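Side-chain contacts in single-strand DNA-binding protein (Agrobacterium tumefaciens, PDB 3BTP), which binds single-stranded DNA irrespective of its sequence and mediates the nuclear uptake of single-stranded copies of the T-DNA during plant transformation: residues L164-E167 with R168-L171; Q190-Q193 with Y194-V198. All coordinates share one frame; numbering follows the deposited sequence.

Interaction 1 (L164-E167 with R168-L171); sequences LAFE and RIDL. Unlike the reference sequence in segment 168-171: Leu171 (reference Ile).
Leu164 and Arg168 form the last i-to-i+4 step in 164-171, where helix 162-167 gives way to the loop leading to helix 173-177. Two backbone hydrogen bonds mark this C-terminal turn. Arg168 N donates to Leu164 O over 3.0 Å, an alpha-helical spacing. Ile169 N instead reaches back three residues to Phe166 O at 3.1 Å, and the turn tightens. The second bond is strongly bent at the acceptor, with a C=O...N angle of 119° and the donor 57° out of the carbonyl plane, so it does not use a lone pair.

Carbon contacts line the same carbonyls. Arg168 CB lies 3.3 Å from Leu164 O; beyond it the chain bends at chi2 and takes the guanidinium away, to a salt bridge with an acidic side chain on the chain of another protein. Ile169 CG1 sits beside the backbone N (chi1 -57°), which turns this branch back toward the helix, and Ile169 CD1 comes within 3.5 Å of Phe166 O.

Apolar packing joins Ile169 to Phe166. The Phe166 ring also meets Phe192 and Trp199 of helix 186-206, while Ile169 CD1 approaches it obliquely, 4.4 Å from Phe166 CD1.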
loop_
_atom_site.group_PDB
_atom_site.type_symbol
_atom_site.label_atom_id
_atom_site.label_comp_id
_atom_site.label_asym_id
_atom_site.label_seq_id
_atom_site.Cartn_x
_atom_site.Cartn_y
_atom_site.Cartn_z
ATOM N N LEU A 164 14.889 -5.180 -2.193
ATOM C CA LEU A 164 13.442 -5.006 -2.333
ATOM C C LEU A 164 12.989 -4.409 -3.647
ATOM O O LEU A 164 12.014 -4.822 -4.154
ATOM C CB LEU A 164 12.898 -4.178 -1.147
ATOM C CG LEU A 164 13.164 -4.776 0.259
ATOM C CD1 LEU A 164 12.583 -3.881 1.307
ATOM C CD2 LEU A 164 12.697 -6.189 0.498
ATOM N N ALA A 165 13.669 -3.393 -4.174
ATOM C CA ALA A 165 13.366 -2.912 -5.496
ATOM C C ALA A 165 13.435 -4.007 -6.533
ATOM O O ALA A 165 12.603 -4.058 -7.440
ATOM C CB ALA A 165 14.326 -1.623 -5.915
ATOM N N PHE A 166 14.461 -4.862 -6.440
ATOM C CA PHE A 166 14.618 -5.991 -7.353
ATOM C C PHE A 166 13.415 -6.954 -7.292
ATOM O O PHE A 166 12.811 -7.288 -8.319
ATOM C CB PHE A 166 15.901 -6.748 -7.017
ATOM C CG PHE A 166 16.235 -7.858 -8.040
ATOM C CD1 PHE A 166 16.918 -7.586 -9.216
ATOM C CD2 PHE A 166 15.894 -9.147 -7.803
ATOM C CE1 PHE A 166 17.178 -8.613 -10.140
ATOM C CE2 PHE A 166 16.164 -10.146 -8.716
ATOM C CZ PHE A 166 16.793 -9.864 -9.878
ATOM N N GLU A 167 13.079 -7.437 -6.095
ATOM C CA GLU A 167 11.955 -8.393 -5.958
ATOM C C GLU A 167 10.603 -7.764 -6.289
ATOM O O GLU A 167 9.655 -8.479 -6.641
ATOM C CB GLU A 167 11.952 -9.090 -4.568
ATOM C CG GLU A 167 13.111 -10.153 -4.507
ATOM C CD GLU A 167 12.960 -11.266 -5.609
ATOM O OE1 GLU A 167 11.864 -11.370 -6.230
ATOM O OE2 GLU A 167 13.881 -12.062 -5.845
ATOM N N ARG A 168 10.499 -6.455 -6.179
ATOM C CA ARG A 168 9.259 -5.754 -6.548
ATOM C C ARG A 168 8.993 -5.776 -8.066
ATOM O O ARG A 168 7.863 -5.539 -8.511
ATOM C CB ARG A 168 9.264 -4.316 -5.969
ATOM C CG ARG A 168 8.288 -3.277 -6.578
ATOM C CD ARG A 168 7.027 -3.320 -5.779
ATOM N NE ARG A 168 5.792 -2.632 -6.246
ATOM C CZ ARG A 168 4.938 -3.137 -7.122
ATOM N NH1 ARG A 168 5.221 -4.248 -7.800
ATOM N NH2 ARG A 168 3.807 -2.510 -7.343
ATOM N N ILE A 169 10.005 -6.079 -8.878
ATOM C CA ILE A 169 9.727 -6.340 -10.294
ATOM C C ILE A 169 8.772 -7.533 -10.373
ATOM O O ILE A 169 8.987 -8.593 -9.728
ATOM C CB ILE A 169 10.978 -6.532 -11.181
ATOM C CG1 ILE A 169 11.957 -5.295 -11.118
ATOM C CG2 ILE A 169 10.513 -6.841 -12.656
ATOM C CD1 ILE A 169 13.569 -5.615 -11.264
ATOM N N ASP A 170 7.662 -7.378 -11.071
ATOM C CA ASP A 170 6.690 -8.483 -11.054
ATOM C C ASP A 170 6.821 -9.327 -12.329
ATOM O O ASP A 170 7.263 -8.834 -13.353
ATOM C CB ASP A 170 5.250 -8.002 -10.873
ATOM C CG ASP A 170 4.797 -7.186 -12.028
ATOM O OD1 ASP A 170 5.612 -6.347 -12.465
ATOM O OD2 ASP A 170 3.649 -7.403 -12.534
ATOM N N LEU A 171 6.486 -10.605 -12.238
ATOM C CA LEU A 171 6.483 -11.417 -13.461
ATOM C C LEU A 171 5.140 -11.328 -14.184
ATOM O O LEU A 171 4.081 -11.533 -13.566
ATOM C CB LEU A 171 6.822 -12.892 -13.164
ATOM C CG LEU A 171 8.060 -12.857 -12.234
ATOM C CD1 LEU A 171 8.108 -14.163 -11.547
ATOM C CD2 LEU A 171 9.389 -12.557 -12.966
#

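Interaction 2 (Q190-Q193 with Y194-V198); sequences QCFQ and YKLEV
Lys195 leans its first two side-chain carbons on the carbonyl of Cys191, one turn earlier. CB stands 3.7 Å from Cys191 O and also rests against the Phe166 ring. CG, placed beside the backbone N (chi1 -60°), comes closer, at 3.4 Å from Cys191 O. From there the chain runs extended through CD and CE, leaving the backbone of 190-198 behind, and carries NZ to helix 162-167 and the loop after it. There the ammonium forms a salt bridge with Glu167 OE1 and a weak hydrogen bond with Ile169 O. Glu167 balances the charge of this buried lysine, and the carbonyl takes up a further N-H weakly; both would be expected to favour the protonated form.

The backbone beneath is regular alpha helix, part of the long helix 186-206, as its i-to-i+4 bonds demonstrate. Lys195 N donates to Cys191 O over 2.9 Å and nearly straight, with an N-H...O angle of 172°. Tyr194 N to Gln190 O and Leu196 N to Phe192 O continue the ladder, both at 2.7 Å, and Glu197 N to Gln193 O adds a longer rung.

Across the two segments the apolar pair is Phe192 with Leu196. Leu196 CB packs 3.1 Å from Phe192 O, and farther out the two side chains cross obliquely. Phe192 CG is trans to the backbone N (chi1 177°), a torsion that swings the ring toward the following turn and brings CE2 to 4.2 Å from Leu196 CD2. Tyr194 takes another direction: its CB touches Gln190 O at 3.3 Å, whereas its ring leads away from 190-193 to pack on Leu171 and Pro172.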
loop_
_atom_site.group_PDB
_atom_site.type_symbol
_atom_site.label_atom_id
_atom_site.label_comp_id
_atom_site.label_asym_id
_atom_site.label_seq_id
_atom_site.Cartn_x
_atom_site.Cartn_y
_atom_site.Cartn_z
ATOM N N GLN A 190 14.463 -18.785 -13.544
ATOM C CA GLN A 190 13.920 -18.033 -14.698
ATOM C C GLN A 190 13.259 -16.720 -14.243
ATOM O O GLN A 190 13.338 -15.689 -14.934
ATOM C CB GLN A 190 12.926 -18.867 -15.542
ATOM C CG GLN A 190 13.435 -20.248 -16.011
ATOM C CD GLN A 190 13.351 -20.519 -17.550
ATOM O OE1 GLN A 190 13.966 -21.479 -18.034
ATOM N NE2 GLN A 190 12.598 -19.699 -18.305
ATOM N N CYS A 191 12.598 -16.776 -13.095
ATOM C CA CYS A 191 12.121 -15.560 -12.443
ATOM C C CYS A 191 13.258 -14.562 -12.202
ATOM O O CYS A 191 13.134 -13.395 -12.554
ATOM C CB CYS A 191 11.430 -15.909 -11.125
ATOM S SG CYS A 191 9.753 -16.499 -11.390
ATOM N N PHE A 192 14.367 -15.046 -11.632
ATOM C CA PHE A 192 15.562 -14.223 -11.398
ATOM C C PHE A 192 16.161 -13.616 -12.710
ATOM O O PHE A 192 16.478 -12.399 -12.792
ATOM C CB PHE A 192 16.611 -15.011 -10.573
ATOM C CG PHE A 192 17.873 -14.265 -10.373
ATOM C CD1 PHE A 192 17.963 -13.276 -9.410
ATOM C CD2 PHE A 192 18.987 -14.513 -11.205
ATOM C CE1 PHE A 192 19.147 -12.534 -9.264
ATOM C CE2 PHE A 192 20.141 -13.808 -11.061
ATOM C CZ PHE A 192 20.215 -12.813 -10.052
ATOM N N GLN A 193 16.240 -14.448 -13.747
ATOM C CA GLN A 193 16.799 -14.034 -15.023
ATOM C C GLN A 193 15.831 -13.039 -15.604
ATOM O O GLN A 193 16.250 -12.024 -16.140
ATOM C CB GLN A 193 17.057 -15.238 -16.017
ATOM C CG GLN A 193 18.241 -16.127 -15.694
ATOM C CD GLN A 193 18.445 -17.379 -16.671
ATOM O OE1 GLN A 193 17.476 -17.981 -17.236
ATOM N NE2 GLN A 193 19.728 -17.752 -16.855
ATOM N N TYR A 194 14.533 -13.300 -15.499
ATOM C CA TYR A 194 13.564 -12.274 -15.964
ATOM C C TYR A 194 13.742 -10.901 -15.257
ATOM O O TYR A 194 13.820 -9.843 -15.910
ATOM C CB TYR A 194 12.095 -12.732 -15.846
ATOM C CG TYR A 194 11.168 -11.590 -16.293
ATOM C CD1 TYR A 194 10.813 -11.436 -17.635
ATOM C CD2 TYR A 194 10.735 -10.608 -15.373
ATOM C CE1 TYR A 194 9.957 -10.364 -18.068
ATOM C CE2 TYR A 194 9.900 -9.530 -15.770
ATOM C CZ TYR A 194 9.531 -9.409 -17.112
ATOM O OH TYR A 194 8.731 -8.348 -17.492
ATOM N N LYS A 195 13.747 -10.903 -13.911
ATOM C CA LYS A 195 13.932 -9.628 -13.150
ATOM C C LYS A 195 15.323 -8.985 -13.389
ATOM O O LYS A 195 15.438 -7.759 -13.433
ATOM C CB LYS A 195 13.640 -9.838 -11.644
ATOM C CG LYS A 195 12.208 -10.332 -11.325
ATOM C CD LYS A 195 11.949 -10.358 -9.819
ATOM C CE LYS A 195 10.711 -11.083 -9.516
ATOM N NZ LYS A 195 10.149 -10.727 -8.174
ATOM N N LEU A 196 16.371 -9.822 -13.514
ATOM C CA LEU A 196 17.759 -9.359 -13.824
ATOM C C LEU A 196 17.814 -8.515 -15.098
ATOM O O LEU A 196 18.474 -7.462 -15.123
ATOM C CB LEU A 196 18.765 -10.533 -13.878
ATOM C CG LEU A 196 20.260 -10.221 -14.043
ATOM C CD1 LEU A 196 20.811 -9.451 -12.795
ATOM C CD2 LEU A 196 21.140 -11.482 -14.358
ATOM N N GLU A 197 17.049 -8.882 -16.129
ATOM C CA GLU A 197 17.080 -8.065 -17.352
ATOM C C GLU A 197 16.329 -6.750 -17.227
ATOM O O GLU A 197 16.724 -5.773 -17.755
ATOM C CB GLU A 197 16.534 -8.808 -18.543
ATOM C CG GLU A 197 16.553 -10.275 -18.444
ATOM C CD GLU A 197 16.470 -10.885 -19.830
ATOM O OE1 GLU A 197 15.396 -10.684 -20.501
ATOM O OE2 GLU A 197 17.503 -11.507 -20.245
ATOM N N VAL A 198 15.203 -6.742 -16.533
ATOM C CA VAL A 198 14.507 -5.499 -16.231
ATOM C C VAL A 198 15.429 -4.619 -15.401
ATOM O O VAL A 198 15.606 -3.447 -15.695
ATOM C CB VAL A 198 13.189 -5.814 -15.526
ATOM C CG1 VAL A 198 12.430 -4.550 -15.218
ATOM C CG2 VAL A 198 12.386 -6.734 -16.471
#

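How the interactions relate
From the N terminus, interaction 1 comes first, at the exit of helix 162-167, and ends before interaction 2 begins within helix 186-206. Each joins adjoining segments, so neither closes a long loop, and the two stand in series without nesting or crossing. Helix 173-177 lies between them in sequence, yet the chain folds back so that their centres are 9 Å apart. Evidence for direct contact is the lysine's salt bridge, which joins the two, and the separation of 3.4 Å from Leu171 CD2 to Tyr194 CD2. Ile169 also packs on Val198. Helix 186-206 is thereby tied to helix 162-167 and to the loop that follows it.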